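Local atomic coordinates of putative mannose-6-phosphate isomerase YvyI (Bacillus subtilis, PDB entry 1QWR), a protein that catalyses, as a putative zinc-dependent type 1 phosphomannose isomerase, the interconversion of D-mannose 6-phosphate and D-fructose 6-phosphate. Residues A[9-14]-A[52-57]. Numbering follows the deposited sequence.
Sequences IFLTPV and STVANG
Phe-10 and Thr-12 hold the short strand 53-54 antiparallel to the edge of strand 9-17. Two backbone bonds join the strands. Ala-55 N donates to Phe-10 O (2.8 Å) in a nearly straight bond (176°), from above the carbonyl plane. Thr-12 N donates to Thr-53 O (2.9 Å). Beyond Ala-55, a side chain takes over from the backbone: Asn-56 OD1 accepts a hydrogen bond from Phe-10 N at 2.7 Å. Its CG lies between the backbone N and the carbonyl carbon (chi1 67°), which turns the amide back onto strand 9-17. OD1 also lies at the Phe-10 ring edge, in plane, with the ring and amide planes 76° apart. The amide's other end, ND2, donates to Pro-8 O, so both ends are fixed. With an alanine in place of Asn-56, Phe-10 N would probably lose its acceptor and Pro-8 O this donor. A water donates to Thr-12 O (2.7 Å) and is also hydrogen-bonded to Thr-53 OG1. Ile-9 CG2 meets Val-54 CG1 at 3.9 Å. The CB atoms of Leu-11 and Ser-52 also touch. Both segments lie in the type I catalytic domain, of the cupin superfamily, away from the zinc site. Ile-9 and Val-54 rest on Leu-67 of helix 64-70, Leu-11 packs on Ile-44 of strand 38-44, and Phe-10 meets Phe-297 of strand 296-299.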
loop_
_atom_site.group_PDB
_atom_site.type_symbol
_atom_site.label_atom_id
_atom_site.label_comp_id
_atom_site.label_asym_id
_atom_site.label_seq_id
_atom_site.Cartn_x
_atom_site.Cartn_y
_atom_site.Cartn_z
ATOM N N ILE A 9 13.569 1.267 12.771
ATOM C CA ILE A 9 13.897 2.425 11.931
ATOM C C ILE A 9 12.581 3.103 11.574
ATOM O O ILE A 9 11.832 2.585 10.750
ATOM C CB ILE A 9 14.625 1.970 10.640
ATOM C CG1 ILE A 9 15.904 1.221 11.013
ATOM C CG2 ILE A 9 14.917 3.178 9.720
ATOM C CD1 ILE A 9 16.478 0.410 9.856
ATOM N N PHE A 10 12.296 4.247 12.190
ATOM C CA PHE A 10 11.043 4.944 11.922
ATOM C C PHE A 10 11.186 5.820 10.696
ATOM O O PHE A 10 12.271 6.343 10.416
ATOM C CB PHE A 10 10.625 5.782 13.136
ATOM C CG PHE A 10 10.098 4.958 14.281
ATOM C CD1 PHE A 10 8.725 4.778 14.456
ATOM C CD2 PHE A 10 10.976 4.320 15.150
ATOM C CE1 PHE A 10 8.235 3.954 15.485
ATOM C CE2 PHE A 10 10.500 3.493 16.187
ATOM C CZ PHE A 10 9.126 3.312 16.348
ATOM N N LEU A 11 10.084 5.969 9.969
ATOM C CA LEU A 11 10.056 6.743 8.740
ATOM C C LEU A 11 9.120 7.933 8.820
ATOM O O LEU A 11 8.018 7.838 9.337
ATOM C CB LEU A 11 9.632 5.844 7.567
ATOM C CG LEU A 11 10.633 4.685 7.465
ATOM C CD1 LEU A 11 10.158 3.628 6.514
ATOM C CD2 LEU A 11 11.985 5.272 7.035
ATOM N N THR A 12 9.574 9.055 8.284
ATOM C CA THR A 12 8.763 10.266 8.268
ATOM C C THR A 12 7.928 10.226 7.011
ATOM O O THR A 12 8.459 10.068 5.916
ATOM C CB THR A 12 9.634 11.510 8.215
ATOM O OG1 THR A 12 10.385 11.597 9.426
ATOM C CG2 THR A 12 8.752 12.770 8.045
ATOM N N PRO A 13 6.609 10.392 7.146
ATOM C CA PRO A 13 5.699 10.365 5.995
ATOM C C PRO A 13 5.843 11.480 4.949
ATOM O O PRO A 13 6.206 12.618 5.257
ATOM C CB PRO A 13 4.318 10.357 6.646
ATOM C CG PRO A 13 4.523 11.069 7.947
ATOM C CD PRO A 13 5.881 10.587 8.412
ATOM N N VAL A 14 5.529 11.113 3.714
ATOM C CA VAL A 14 5.549 11.992 2.550
ATOM C C VAL A 14 4.084 12.058 2.122
ATOM O O VAL A 14 3.377 11.058 2.249
ATOM C CB VAL A 14 6.360 11.344 1.410
ATOM C CG1 VAL A 14 6.233 12.156 0.129
ATOM C CG2 VAL A 14 7.819 11.234 1.832
ATOM N N SER A 52 10.801 8.110 1.777
ATOM C CA SER A 52 10.698 8.340 3.207
ATOM C C SER A 52 12.075 8.695 3.733
ATOM O O SER A 52 13.076 8.253 3.202
ATOM C CB SER A 52 10.248 7.067 3.932
ATOM O OG SER A 52 9.031 6.567 3.410
ATOM N N THR A 53 12.124 9.477 4.801
ATOM C CA THR A 53 13.402 9.815 5.408
ATOM C C THR A 53 13.384 9.193 6.795
ATOM O O THR A 53 12.336 9.137 7.430
ATOM C CB THR A 53 13.583 11.345 5.537
ATOM O OG1 THR A 53 12.433 11.910 6.175
ATOM C CG2 THR A 53 13.742 11.977 4.176
ATOM N N VAL A 54 14.533 8.690 7.248
ATOM C CA VAL A 54 14.644 8.082 8.569
ATOM C C VAL A 54 14.400 9.136 9.636
ATOM O O VAL A 54 15.017 10.214 9.640
ATOM C CB VAL A 54 16.019 7.458 8.761
ATOM C CG1 VAL A 54 16.135 6.875 10.158
ATOM C CG2 VAL A 54 16.240 6.394 7.702
ATOM N N ALA A 55 13.498 8.810 10.547
ATOM C CA ALA A 55 13.083 9.722 11.592
ATOM C C ALA A 55 13.861 9.639 12.890
ATOM O O ALA A 55 13.763 10.550 13.722
ATOM C CB ALA A 55 11.579 9.512 11.877
ATOM N N ASN A 56 14.647 8.581 13.069
ATOM C CA ASN A 56 15.370 8.395 14.337
ATOM C C ASN A 56 16.680 7.656 14.196
ATOM O O ASN A 56 16.972 7.070 13.154
ATOM C CB ASN A 56 14.542 7.547 15.295
ATOM C CG ASN A 56 14.397 6.105 14.790
ATOM O OD1 ASN A 56 13.854 5.879 13.709
ATOM N ND2 ASN A 56 14.907 5.136 15.552
ATOM N N GLY A 57 17.439 7.641 15.291
ATOM C CA GLY A 57 18.700 6.922 15.320
ATOM C C GLY A 57 19.823 7.522 14.502
ATOM O O GLY A 57 19.705 8.637 13.996
HETATM O O HOH W 1 10.215 11.727 4.683
#